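Local structure of citrinin polyketide synthase (Monascus purpureus, 5MPT) at residues Leu76-Tyr81 / Leu91-Leu96; Glu86-Leu91 / Ser147-Cys152; Leu95-Glu98 / Asp103-Gly106. The protein builds the keto-aldehyde precursor of the mycotoxin citrinin from malonyl-CoA units as a non-reducing polyketide synthase, of which this chain is the C-methyltransferase (CMeT) domain. All blocks are in the same frame, centred on the assembly; numbering follows the deposited sequence.

Overall arrangement
From the N terminus, the chain leaves strand 75-76 through the loop 76-81 and folds back as helix 86-98; contact 1 ties that loop to the middle of the helix and closes a short loop of nine residues. Contact 2 starts inside this span, at 86-91, and reaches forward across 55 residues to helix 149-154, so contacts 1 and 2 cross. Contact 3 joins the end of the same helix to strand 102-105 over a four-residue connection and falls wholly within the span of contact 2. Helix 86-98 serves all three: its sides and end meet a loop, another helix and a β-strand in turn, all away from the annotated methyltransferase sites.

Contact 1 (Leu76-Tyr81 / Leu91-Leu96)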
ATOM      1  N   LEU A  76     -10.400  14.263  29.768  1.00 40.94           N
ATOM      2  CA  LEU A  76     -10.225  12.829  29.602  1.00 39.71           C
ATOM      3  C   LEU A  76      -8.761  12.482  29.807  1.00 39.22           C
ATOM      4  O   LEU A  76      -7.872  13.153  29.267  1.00 40.13           O
ATOM      5  CB  LEU A  76     -10.669  12.370  28.200  1.00 38.45           C
ATOM      6  CG  LEU A  76     -12.103  12.689  27.774  1.00 38.58           C
ATOM      7  CD1 LEU A  76     -12.359  12.264  26.331  1.00 35.99           C
ATOM      8  CD2 LEU A  76     -13.058  12.002  28.683  1.00 41.29           C
ATOM      9  N   GLU A  77      -8.511  11.432  30.586  1.00 38.65           N
ATOM     10  CA  GLU A  77      -7.152  10.953  30.755  1.00 41.87           C
ATOM     11  C   GLU A  77      -6.728  10.121  29.553  1.00 35.65           C
ATOM     12  O   GLU A  77      -7.550   9.492  28.880  1.00 33.03           O
ATOM     13  CB  GLU A  77      -7.034  10.133  32.041  1.00 52.77           C
ATOM     14  CG  GLU A  77      -7.363  10.938  33.296  1.00 61.99           C
ATOM     15  CD  GLU A  77      -6.449  12.143  33.461  1.00 66.72           C
ATOM     16  OE1 GLU A  77      -5.216  11.947  33.440  1.00 73.80           O
ATOM     17  OE2 GLU A  77      -6.954  13.281  33.588  1.00 62.12           O
ATOM     18  N   ARG A  78      -5.436  10.160  29.257  1.00 33.60           N
ATOM     19  CA  ARG A  78      -4.905   9.336  28.187  1.00 33.14           C
ATOM     20  C   ARG A  78      -5.111   7.869  28.527  1.00 31.50           C
ATOM     21  O   ARG A  78      -4.950   7.458  29.677  1.00 35.13           O
ATOM     22  CB  ARG A  78      -3.416   9.639  27.980  1.00 39.13           C
ATOM     23  CG  ARG A  78      -2.908   9.412  26.594  1.00 48.15           C
ATOM     24  CD  ARG A  78      -1.583  10.128  26.354  1.00 57.72           C
ATOM     25  NE  ARG A  78      -1.134   9.958  24.969  1.00 64.95           N
ATOM     26  CZ  ARG A  78      -1.531  10.706  23.941  1.00 67.32           C
ATOM     27  NH1 ARG A  78      -1.066  10.454  22.722  1.00 66.38           N
ATOM     28  NH2 ARG A  78      -2.386  11.706  24.123  1.00 68.33           N
ATOM     29  N   VAL A  79      -5.438   7.065  27.522  1.00 27.42           N
ATOM     30  CA  VAL A  79      -5.592   5.628  27.734  1.00 26.69           C
ATOM     31  C   VAL A  79      -4.220   4.970  27.856  1.00 28.41           C
ATOM     32  O   VAL A  79      -3.231   5.525  27.370  1.00 26.70           O
ATOM     33  CB  VAL A  79      -6.412   4.981  26.612  1.00 26.84           C
ATOM     34  CG1 VAL A  79      -7.857   5.495  26.683  1.00 28.66           C
ATOM     35  CG2 VAL A  79      -5.817   5.255  25.273  1.00 26.63           C
ATOM     36  N   PRO A  80      -4.120   3.807  28.500  1.00 32.17           N
ATOM     37  CA  PRO A  80      -2.843   3.083  28.542  1.00 30.63           C
ATOM     38  C   PRO A  80      -2.511   2.407  27.224  1.00 26.66           C
ATOM     39  O   PRO A  80      -3.397   1.986  26.474  1.00 26.11           O
ATOM     40  CB  PRO A  80      -3.072   2.040  29.639  1.00 32.97           C
ATOM     41  CG  PRO A  80      -4.565   1.851  29.674  1.00 34.46           C
ATOM     42  CD  PRO A  80      -5.136   3.188  29.375  1.00 33.62           C
ATOM     43  N   TYR A  81      -1.209   2.277  26.970  1.00 23.60           N
ATOM     44  CA  TYR A  81      -0.745   1.597  25.770  1.00 25.32           C
ATOM     45  C   TYR A  81       0.758   1.446  25.869  1.00 24.39           C
ATOM     46  O   TYR A  81       1.425   2.143  26.647  1.00 25.36           O
ATOM     47  CB  TYR A  81      -1.135   2.345  24.481  1.00 27.46           C
ATOM     48  CG  TYR A  81      -0.703   3.790  24.438  1.00 26.36           C
ATOM     49  CD1 TYR A  81       0.573   4.143  24.040  1.00 25.22           C
ATOM     50  CD2 TYR A  81      -1.593   4.799  24.742  1.00 29.02           C
ATOM     51  CE1 TYR A  81       0.965   5.476  24.004  1.00 28.57           C
ATOM     52  CE2 TYR A  81      -1.216   6.125  24.711  1.00 32.86           C
ATOM     53  CZ  TYR A  81       0.063   6.457  24.341  1.00 33.03           C
ATOM     54  OH  TYR A  81       0.398   7.790  24.314  1.00 34.79           O
ATOM     55  N   LEU A  91      -1.783   9.524  16.306  1.00 31.70           N
ATOM     56  CA  LEU A  91      -2.627   9.494  15.109  1.00 30.69           C
ATOM     57  C   LEU A  91      -4.057   9.091  15.466  1.00 28.00           C
ATOM     58  O   LEU A  91      -5.021   9.668  14.950  1.00 28.12           O
ATOM     59  CB  LEU A  91      -2.034   8.532  14.089  1.00 32.20           C
ATOM     60  CG  LEU A  91      -2.558   8.429  12.659  1.00 33.93           C
ATOM     61  CD1 LEU A  91      -1.401   7.937  11.782  1.00 35.96           C
ATOM     62  CD2 LEU A  91      -3.733   7.473  12.575  1.00 31.93           C
ATOM     63  N   ILE A  92      -4.205   8.124  16.380  1.00 26.56           N
ATOM     64  CA  ILE A  92      -5.528   7.679  16.836  1.00 25.32           C
ATOM     65  C   ILE A  92      -6.293   8.822  17.495  1.00 27.42           C
ATOM     66  O   ILE A  92      -7.498   9.016  17.253  1.00 26.80           O
ATOM     67  CB  ILE A  92      -5.371   6.479  17.789  1.00 24.45           C
ATOM     68  CG1 ILE A  92      -4.920   5.233  17.010  1.00 25.04           C
ATOM     69  CG2 ILE A  92      -6.696   6.207  18.541  1.00 25.04           C
ATOM     70  CD1 ILE A  92      -5.948   4.766  15.940  1.00 25.25           C
ATOM     71  N   TYR A  93      -5.636   9.540  18.411  1.00 28.69           N
ATOM     72  CA  TYR A  93      -6.296  10.683  19.031  1.00 28.78           C
ATOM     73  C   TYR A  93      -6.618  11.739  17.994  1.00 29.66           C
ATOM     74  O   TYR A  93      -7.641  12.430  18.090  1.00 31.91           O
ATOM     75  CB  TYR A  93      -5.430  11.275  20.139  1.00 27.48           C
ATOM     76  CG  TYR A  93      -5.620  10.582  21.447  1.00 27.18           C
ATOM     77  CD1 TYR A  93      -6.704  10.890  22.248  1.00 25.83           C
ATOM     78  CD2 TYR A  93      -4.740   9.611  21.880  1.00 29.64           C
ATOM     79  CE1 TYR A  93      -6.901  10.255  23.428  1.00 27.84           C
ATOM     80  CE2 TYR A  93      -4.929   8.973  23.056  1.00 30.84           C
ATOM     81  CZ  TYR A  93      -6.012   9.294  23.833  1.00 29.78           C
ATOM     82  OH  TYR A  93      -6.196   8.651  25.029  1.00 29.67           O
ATOM     83  N   GLY A  94      -5.727  11.913  17.030  1.00 30.05           N
ATOM     84  CA  GLY A  94      -6.028  12.787  15.911  1.00 31.32           C
ATOM     85  C   GLY A  94      -7.305  12.397  15.202  1.00 31.79           C
ATOM     86  O   GLY A  94      -8.112  13.259  14.839  1.00 32.33           O
ATOM     87  N   LEU A  95      -7.501  11.100  14.963  1.00 29.93           N
ATOM     88  CA  LEU A  95      -8.728  10.699  14.281  1.00 29.56           C
ATOM     89  C   LEU A  95      -9.944  11.038  15.131  1.00 28.02           C
ATOM     90  O   LEU A  95     -10.963  11.504  14.615  1.00 28.76           O
ATOM     91  CB  LEU A  95      -8.724   9.207  13.949  1.00 33.74           C
ATOM     92  CG  LEU A  95      -7.695   8.634  12.985  1.00 45.48           C
ATOM     93  CD1 LEU A  95      -7.982   7.143  12.852  1.00 47.17           C
ATOM     94  CD2 LEU A  95      -7.690   9.338  11.614  1.00 55.33           C
ATOM     95  N   LEU A  96      -9.856  10.813  16.443  1.00 28.53           N
ATOM     96  CA  LEU A  96     -10.989  11.134  17.301  1.00 28.57           C
ATOM     97  C   LEU A  96     -11.279  12.624  17.269  1.00 31.00           C
ATOM     98  O   LEU A  96     -12.444  13.041  17.328  1.00 30.93           O
ATOM     99  CB  LEU A  96     -10.717  10.670  18.730  1.00 26.65           C
ATOM    100  CG  LEU A  96     -10.770   9.168  18.979  1.00 28.07           C
ATOM    101  CD1 LEU A  96     -10.374   8.917  20.431  1.00 27.57           C
ATOM    102  CD2 LEU A  96     -12.146   8.608  18.726  1.00 30.57           C
TER
HETATM  103  O   HOH W   1      -8.464   9.552  26.521  1.00 28.54           O
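The guanidinium of R78 lies over one face of the Y93 ring, offset toward the CD2–CE2 rim, with the two planes 22° apart. R78 CZ sits 3.9 Å from Y93 CE2, while the aliphatic part of the arginine runs past the phenol end, CG 3.7 Å from Y93 OH. With CG anti to the backbone N (chi1 -152°) and the chain extended on to NE, the arginine reaches along the ring instead of turning away from it. A second tyrosine fixes its rotation: R78 NE donates to Y81 OH at 2.7 Å, nearly straight and in the guanidinium plane, and Y81 OH is also bonded to E86. Y93 sits on helix 86-98, within the helix-turn-helix family region of the chain, and faces the loop after strand 75-76; the helix and three-stranded antiparallel sheet are consistent with a winged-helix fold. Y93 OH accepts the backbone N-H of V79 at 3.1 Å (163°), and V79 CG2 packs against the same oxygen at 3.4 Å. A water at the ring edge, 2.9 Å from Y93 OH, bridges to E77 O, so the buried hydroxyl is linked to the loop backbone at two places, once directly. Farther back, the Y93 ring meets F60 of helix 40-62 and touches I102, I104 and I109 of the sheet.

Contact 2 (Glu86-Leu91 / Ser147-Cys152); sequences ERFMNL and SKFADC
F88 and F149 reach toward each other from opposite directions and meet rim to rim; because neither ring lies over the face of the other, the pair is not a T-shaped stack. The closest approach is F88 CZ to F149 CE1 at 3.7 Å, and F88 CE2 comes equally near F149 CZ, also 3.7 Å. F88 CZ lies at the edge of the F149 ring, close to its plane. The ring planes stand 64° apart and the centroids are 5.8 Å apart. First torsions near 180° (chi1 -179° for F88, -168° for F149) send both rings out from their helices, bridging the 12.1 Å between F88 CA and F149 CA. These rims are the tight part of the contact. M89 is a looser flank, a Met-aromatic contact in which its SD stands 4.4 Å from F149 CE2 and lies oblique to the ring, neither over its face nor at its edge. All three side chains are buried, without a polar bond between the segments. On the solvent side, E86, R87 and N90 lie on the exposed flank of their helix, with R87 reaching W334. Around the phenylalanines the packing goes on, with F149 stacked on F325 and touching A59, F88 against L329 and M89 against F60, so the start of helix 149-154 and the first turns of helix 86-98 are both packed against helix 40-62.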
ATOM      1  N   GLU A  86       3.329   5.016  20.745  1.00 27.36           N
ATOM      2  CA  GLU A  86       3.163   6.456  20.951  1.00 30.15           C
ATOM      3  C   GLU A  86       2.781   7.188  19.667  1.00 30.24           C
ATOM      4  O   GLU A  86       1.824   7.963  19.661  1.00 31.72           O
ATOM      5  CB  GLU A  86       4.436   7.067  21.549  1.00 34.13           C
ATOM      6  CG  GLU A  86       4.327   8.568  21.839  1.00 36.95           C
ATOM      7  CD  GLU A  86       3.327   8.879  22.923  1.00 41.55           C
ATOM      8  OE1 GLU A  86       2.919   7.937  23.639  1.00 41.34           O
ATOM      9  OE2 GLU A  86       2.945  10.066  23.055  1.00 45.67           O
ATOM     10  N   ARG A  87       3.548   7.011  18.582  1.00 30.07           N
ATOM     11  CA  ARG A  87       3.253   7.740  17.352  1.00 30.16           C
ATOM     12  C   ARG A  87       1.883   7.354  16.801  1.00 31.52           C
ATOM     13  O   ARG A  87       1.099   8.215  16.377  1.00 33.96           O
ATOM     14  CB  ARG A  87       4.362   7.483  16.327  1.00 29.18           C
ATOM     15  CG  ARG A  87       5.703   8.122  16.744  1.00 30.58           C
ATOM     16  CD  ARG A  87       6.857   7.670  15.855  1.00 32.20           C
ATOM     17  NE  ARG A  87       7.162   6.270  16.106  1.00 31.98           N
ATOM     18  CZ  ARG A  87       8.083   5.573  15.462  1.00 31.52           C
ATOM     19  NH1 ARG A  87       8.812   6.146  14.507  1.00 32.23           N
ATOM     20  NH2 ARG A  87       8.280   4.300  15.775  1.00 30.02           N
ATOM     21  N   PHE A  88       1.596   6.051  16.773  1.00 26.32           N
ATOM     22  CA  PHE A  88       0.271   5.561  16.390  1.00 25.95           C
ATOM     23  C   PHE A  88      -0.835   6.184  17.238  1.00 28.20           C
ATOM     24  O   PHE A  88      -1.851   6.662  16.710  1.00 28.92           O
ATOM     25  CB  PHE A  88       0.277   4.040  16.515  1.00 26.32           C
ATOM     26  CG  PHE A  88      -1.007   3.369  16.135  1.00 27.17           C
ATOM     27  CD1 PHE A  88      -1.673   3.687  14.973  1.00 23.80           C
ATOM     28  CD2 PHE A  88      -1.527   2.375  16.948  1.00 30.36           C
ATOM     29  CE1 PHE A  88      -2.832   3.031  14.635  1.00 24.32           C
ATOM     30  CE2 PHE A  88      -2.666   1.722  16.612  1.00 31.27           C
ATOM     31  CZ  PHE A  88      -3.321   2.045  15.432  1.00 27.90           C
ATOM     32  N   MET A  89      -0.673   6.183  18.564  1.00 28.42           N
ATOM     33  CA  MET A  89      -1.778   6.661  19.370  1.00 25.23           C
ATOM     34  C   MET A  89      -1.984   8.154  19.210  1.00 27.87           C
ATOM     35  O   MET A  89      -3.110   8.632  19.360  1.00 29.90           O
ATOM     36  CB  MET A  89      -1.578   6.283  20.838  1.00 22.69           C
ATOM     37  CG  MET A  89      -1.727   4.774  21.040  1.00 24.17           C
ATOM     38  SD  MET A  89      -3.349   4.148  20.593  1.00 25.89           S
ATOM     39  CE  MET A  89      -4.399   5.069  21.728  1.00 24.24           C
ATOM     40  N   ASN A  90      -0.935   8.907  18.890  1.00 28.89           N
ATOM     41  CA  ASN A  90      -1.149  10.309  18.541  1.00 33.79           C
ATOM     42  C   ASN A  90      -1.977  10.437  17.261  1.00 34.36           C
ATOM     43  O   ASN A  90      -2.808  11.347  17.136  1.00 37.08           O
ATOM     44  CB  ASN A  90       0.192  11.022  18.400  1.00 39.91           C
ATOM     45  CG  ASN A  90       0.943  11.115  19.717  1.00 50.16           C
ATOM     46  OD1 ASN A  90       0.341  11.211  20.794  1.00 51.07           O
ATOM     47  ND2 ASN A  90       2.267  11.078  19.639  1.00 57.55           N
ATOM     48  N   LEU A  91      -1.783   9.524  16.306  1.00 31.70           N
ATOM     49  CA  LEU A  91      -2.627   9.494  15.109  1.00 30.69           C
ATOM     50  C   LEU A  91      -4.057   9.091  15.466  1.00 28.00           C
ATOM     51  O   LEU A  91      -5.021   9.668  14.950  1.00 28.12           O
ATOM     52  CB  LEU A  91      -2.034   8.532  14.089  1.00 32.20           C
ATOM     53  CG  LEU A  91      -2.558   8.429  12.659  1.00 33.93           C
ATOM     54  CD1 LEU A  91      -1.401   7.937  11.782  1.00 35.96           C
ATOM     55  CD2 LEU A  91      -3.733   7.473  12.575  1.00 31.93           C
ATOM     56  N   SER A 147     -11.882  -4.768  16.553  1.00 26.55           N
ATOM     57  CA  SER A 147     -12.598  -5.364  17.675  1.00 27.55           C
ATOM     58  C   SER A 147     -11.657  -5.801  18.781  1.00 27.46           C
ATOM     59  O   SER A 147     -12.121  -6.057  19.893  1.00 26.81           O
ATOM     60  CB  SER A 147     -13.406  -6.571  17.210  1.00 30.27           C
ATOM     61  OG  SER A 147     -12.529  -7.611  16.807  1.00 32.17           O
ATOM     62  N   LYS A 148     -10.359  -5.922  18.503  1.00 25.33           N
ATOM     63  CA  LYS A 148      -9.373  -6.286  19.509  1.00 26.35           C
ATOM     64  C   LYS A 148      -8.404  -5.136  19.765  1.00 25.24           C
ATOM     65  O   LYS A 148      -7.249  -5.355  20.140  1.00 24.59           O
ATOM     66  CB  LYS A 148      -8.599  -7.541  19.095  1.00 30.82           C
ATOM     67  CG  LYS A 148      -9.448  -8.733  18.674  1.00 40.63           C
ATOM     68  CD  LYS A 148      -9.860  -9.640  19.812  1.00 52.39           C
ATOM     69  CE  LYS A 148     -10.604 -10.868  19.275  1.00 61.72           C
ATOM     70  NZ  LYS A 148     -11.857 -10.516  18.515  1.00 65.63           N
ATOM     71  N   PHE A 149      -8.869  -3.903  19.579  1.00 25.52           N
ATOM     72  CA  PHE A 149      -7.964  -2.758  19.556  1.00 22.95           C
ATOM     73  C   PHE A 149      -7.364  -2.482  20.923  1.00 21.75           C
ATOM     74  O   PHE A 149      -6.165  -2.211  21.034  1.00 23.98           O
ATOM     75  CB  PHE A 149      -8.693  -1.520  19.041  1.00 22.21           C
ATOM     76  CG  PHE A 149      -7.776  -0.390  18.710  1.00 25.45           C
ATOM     77  CD1 PHE A 149      -7.008  -0.441  17.567  1.00 27.69           C
ATOM     78  CD2 PHE A 149      -7.689   0.725  19.513  1.00 25.58           C
ATOM     79  CE1 PHE A 149      -6.147   0.575  17.249  1.00 26.74           C
ATOM     80  CE2 PHE A 149      -6.824   1.758  19.199  1.00 25.89           C
ATOM     81  CZ  PHE A 149      -6.070   1.683  18.035  1.00 25.01           C
ATOM     82  N   ALA A 150      -8.177  -2.525  21.980  1.00 22.75           N
ATOM     83  CA  ALA A 150      -7.638  -2.324  23.320  1.00 24.64           C
ATOM     84  C   ALA A 150      -6.619  -3.407  23.650  1.00 26.72           C
ATOM     85  O   ALA A 150      -5.530  -3.118  24.177  1.00 25.61           O
ATOM     86  CB  ALA A 150      -8.779  -2.287  24.347  1.00 25.11           C
ATOM     87  N   ASP A 151      -6.933  -4.663  23.324  1.00 27.65           N
ATOM     88  CA  ASP A 151      -5.965  -5.729  23.577  1.00 27.77           C
ATOM     89  C   ASP A 151      -4.659  -5.506  22.817  1.00 25.02           C
ATOM     90  O   ASP A 151      -3.576  -5.776  23.356  1.00 24.98           O
ATOM     91  CB  ASP A 151      -6.566  -7.089  23.231  1.00 32.46           C
ATOM     92  CG  ASP A 151      -7.514  -7.579  24.286  1.00 35.77           C
ATOM     93  OD1 ASP A 151      -7.657  -6.858  25.300  1.00 35.21           O
ATOM     94  OD2 ASP A 151      -8.093  -8.671  24.114  1.00 38.56           O
ATOM     95  N   CYS A 152      -4.729  -5.030  21.561  1.00 24.43           N
ATOM     96  CA  CYS A 152      -3.513  -4.806  20.777  1.00 24.30           C
ATOM     97  C   CYS A 152      -2.672  -3.672  21.348  1.00 22.94           C
ATOM     98  O   CYS A 152      -1.462  -3.824  21.528  1.00 24.18           O
ATOM     99  CB  CYS A 152      -3.845  -4.509  19.302  1.00 27.75           C
ATOM    100  SG  CYS A 152      -4.387  -5.938  18.404  1.00 28.29           S
TER

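Contact 3 (Leu95-Glu98 / Asp103-Gly106)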
ATOM      1  N   LEU A  95      -7.501  11.100  14.963  1.00 29.93           N
ATOM      2  CA  LEU A  95      -8.728  10.699  14.281  1.00 29.56           C
ATOM      3  C   LEU A  95      -9.944  11.038  15.131  1.00 28.02           C
ATOM      4  O   LEU A  95     -10.963  11.504  14.615  1.00 28.76           O
ATOM      5  CB  LEU A  95      -8.724   9.207  13.949  1.00 33.74           C
ATOM      6  CG  LEU A  95      -7.695   8.634  12.985  1.00 45.48           C
ATOM      7  CD1 LEU A  95      -7.982   7.143  12.852  1.00 47.17           C
ATOM      8  CD2 LEU A  95      -7.690   9.338  11.614  1.00 55.33           C
ATOM      9  N   LEU A  96      -9.856  10.813  16.443  1.00 28.53           N
ATOM     10  CA  LEU A  96     -10.989  11.134  17.301  1.00 28.57           C
ATOM     11  C   LEU A  96     -11.279  12.624  17.269  1.00 31.00           C
ATOM     12  O   LEU A  96     -12.444  13.041  17.328  1.00 30.93           O
ATOM     13  CB  LEU A  96     -10.717  10.670  18.730  1.00 26.65           C
ATOM     14  CG  LEU A  96     -10.770   9.168  18.979  1.00 28.07           C
ATOM     15  CD1 LEU A  96     -10.374   8.917  20.431  1.00 27.57           C
ATOM     16  CD2 LEU A  96     -12.146   8.608  18.726  1.00 30.57           C
ATOM     17  N   GLU A  97     -10.229  13.446  17.191  1.00 33.27           N
ATOM     18  CA  GLU A  97     -10.439  14.883  17.072  1.00 36.90           C
ATOM     19  C   GLU A  97     -11.079  15.229  15.733  1.00 35.18           C
ATOM     20  O   GLU A  97     -12.027  16.025  15.679  1.00 34.13           O
ATOM     21  CB  GLU A  97      -9.123  15.640  17.256  1.00 42.80           C
ATOM     22  CG  GLU A  97      -9.310  17.157  17.348  1.00 49.24           C
ATOM     23  CD  GLU A  97      -8.041  17.904  17.715  1.00 51.92           C
ATOM     24  OE1 GLU A  97      -6.999  17.663  17.060  1.00 51.15           O
ATOM     25  OE2 GLU A  97      -8.095  18.728  18.662  1.00 53.34           O
ATOM     26  N   GLU A  98     -10.599  14.629  14.639  1.00 36.59           N
ATOM     27  CA  GLU A  98     -11.213  14.906  13.344  1.00 38.65           C
ATOM     28  C   GLU A  98     -12.686  14.523  13.332  1.00 36.03           C
ATOM     29  O   GLU A  98     -13.482  15.165  12.641  1.00 36.28           O
ATOM     30  CB  GLU A  98     -10.464  14.176  12.223  1.00 45.51           C
ATOM     31  CG  GLU A  98      -9.096  14.764  11.899  1.00 59.33           C
ATOM     32  CD  GLU A  98      -8.299  13.886  10.937  1.00 74.57           C
ATOM     33  OE1 GLU A  98      -7.054  14.012  10.897  1.00 79.26           O
ATOM     34  OE2 GLU A  98      -8.920  13.059  10.232  1.00 80.84           O
ATOM     35  N   ASP A 103     -11.566  17.469  21.745  1.00 41.04           N
ATOM     36  CA  ASP A 103     -10.677  18.572  21.437  1.00 45.77           C
ATOM     37  C   ASP A 103      -9.357  18.307  22.140  1.00 46.20           C
ATOM     38  O   ASP A 103      -9.330  17.877  23.303  1.00 41.39           O
ATOM     39  CB  ASP A 103     -11.252  19.919  21.893  1.00 51.41           C
ATOM     40  CG  ASP A 103     -12.549  20.284  21.172  1.00 57.79           C
ATOM     41  OD1 ASP A 103     -12.564  20.335  19.908  1.00 53.63           O
ATOM     42  OD2 ASP A 103     -13.556  20.521  21.880  1.00 66.84           O
ATOM     43  N   ILE A 104      -8.270  18.536  21.423  1.00 53.12           N
ATOM     44  CA  ILE A 104      -6.928  18.368  21.957  1.00 57.73           C
ATOM     45  C   ILE A 104      -6.325  19.751  22.141  1.00 61.36           C
ATOM     46  O   ILE A 104      -6.515  20.639  21.301  1.00 62.83           O
ATOM     47  CB  ILE A 104      -6.062  17.493  21.028  1.00 56.27           C
ATOM     48  CG1 ILE A 104      -6.678  16.097  20.908  1.00 56.10           C
ATOM     49  CG2 ILE A 104      -4.647  17.388  21.556  1.00 53.59           C
ATOM     50  CD1 ILE A 104      -6.058  15.231  19.848  1.00 53.66           C
ATOM     51  N   ASN A 105      -5.613  19.935  23.250  1.00 62.83           N
ATOM     52  CA  ASN A 105      -4.860  21.166  23.500  1.00 66.37           C
ATOM     53  C   ASN A 105      -3.529  20.747  24.115  1.00 61.60           C
ATOM     54  O   ASN A 105      -3.384  20.701  25.340  1.00 59.22           O
ATOM     55  CB  ASN A 105      -5.624  22.121  24.398  1.00 78.74           C
ATOM     56  CG  ASN A 105      -4.840  23.375  24.692  1.00 93.84           C
ATOM     57  OD1 ASN A 105      -3.893  23.711  23.978  1.00101.41           O
ATOM     58  ND2 ASN A 105      -5.223  24.076  25.751  1.00 98.08           N
ATOM     59  N   GLY A 106      -2.568  20.437  23.261  1.00 62.53           N
ATOM     60  CA  GLY A 106      -1.316  19.887  23.742  1.00 66.12           C
ATOM     61  C   GLY A 106      -1.563  18.558  24.426  1.00 70.43           C
ATOM     62  O   GLY A 106      -1.997  17.581  23.805  1.00 73.28           O
TER
HETATM   63  O   HOH W   2     -10.275  20.592  18.429  1.00 44.75           O
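E97 meets I104 along most of its length, beginning at CB, which packs 4.0 Å from I104 CD1. A chi1 of -171° swings the chain away from the backbone nitrogen, and it stays extended beyond CG, carrying the carboxylate from the last turn of helix 86-98 across to strand 102-105. CD then sits beside the isoleucine, 3.9 Å from I104 CB. At the tip the two oxygens part ways. OE1 looks onto the end of the isoleucine, 3.8 Å from CD1, whereas OE2 turns to the strand backbone and accepts the N-H of I104 at 2.8 Å, with an N-H...O angle of 154°. That N-H comes in from above the carboxylate plane, 43° out of it. OE2 also passes close to I104 CB, at 3.4 Å. The pair joins the helix to the hairpin that follows it, probably the counterpart of the wing in winged-helix folds, within the helix-turn-helix region of the CMeT domain. Strand 102-105 is an outer strand of its three-stranded sheet: D103 makes backbone hydrogen bonds to T110 on the neighbouring strand, and the next N-H along, that of I104, is taken by the glutamate. A water donates to both carboxylates, 2.9 Å from E97 OE2 and 2.7 Å from D103 OD1, and so sits between two like charges. D103 OD1 has its main partner in R100, whose guanidinium forms a salt bridge to it and also donates to E97 O, and which probably eases the proximity of the two acids.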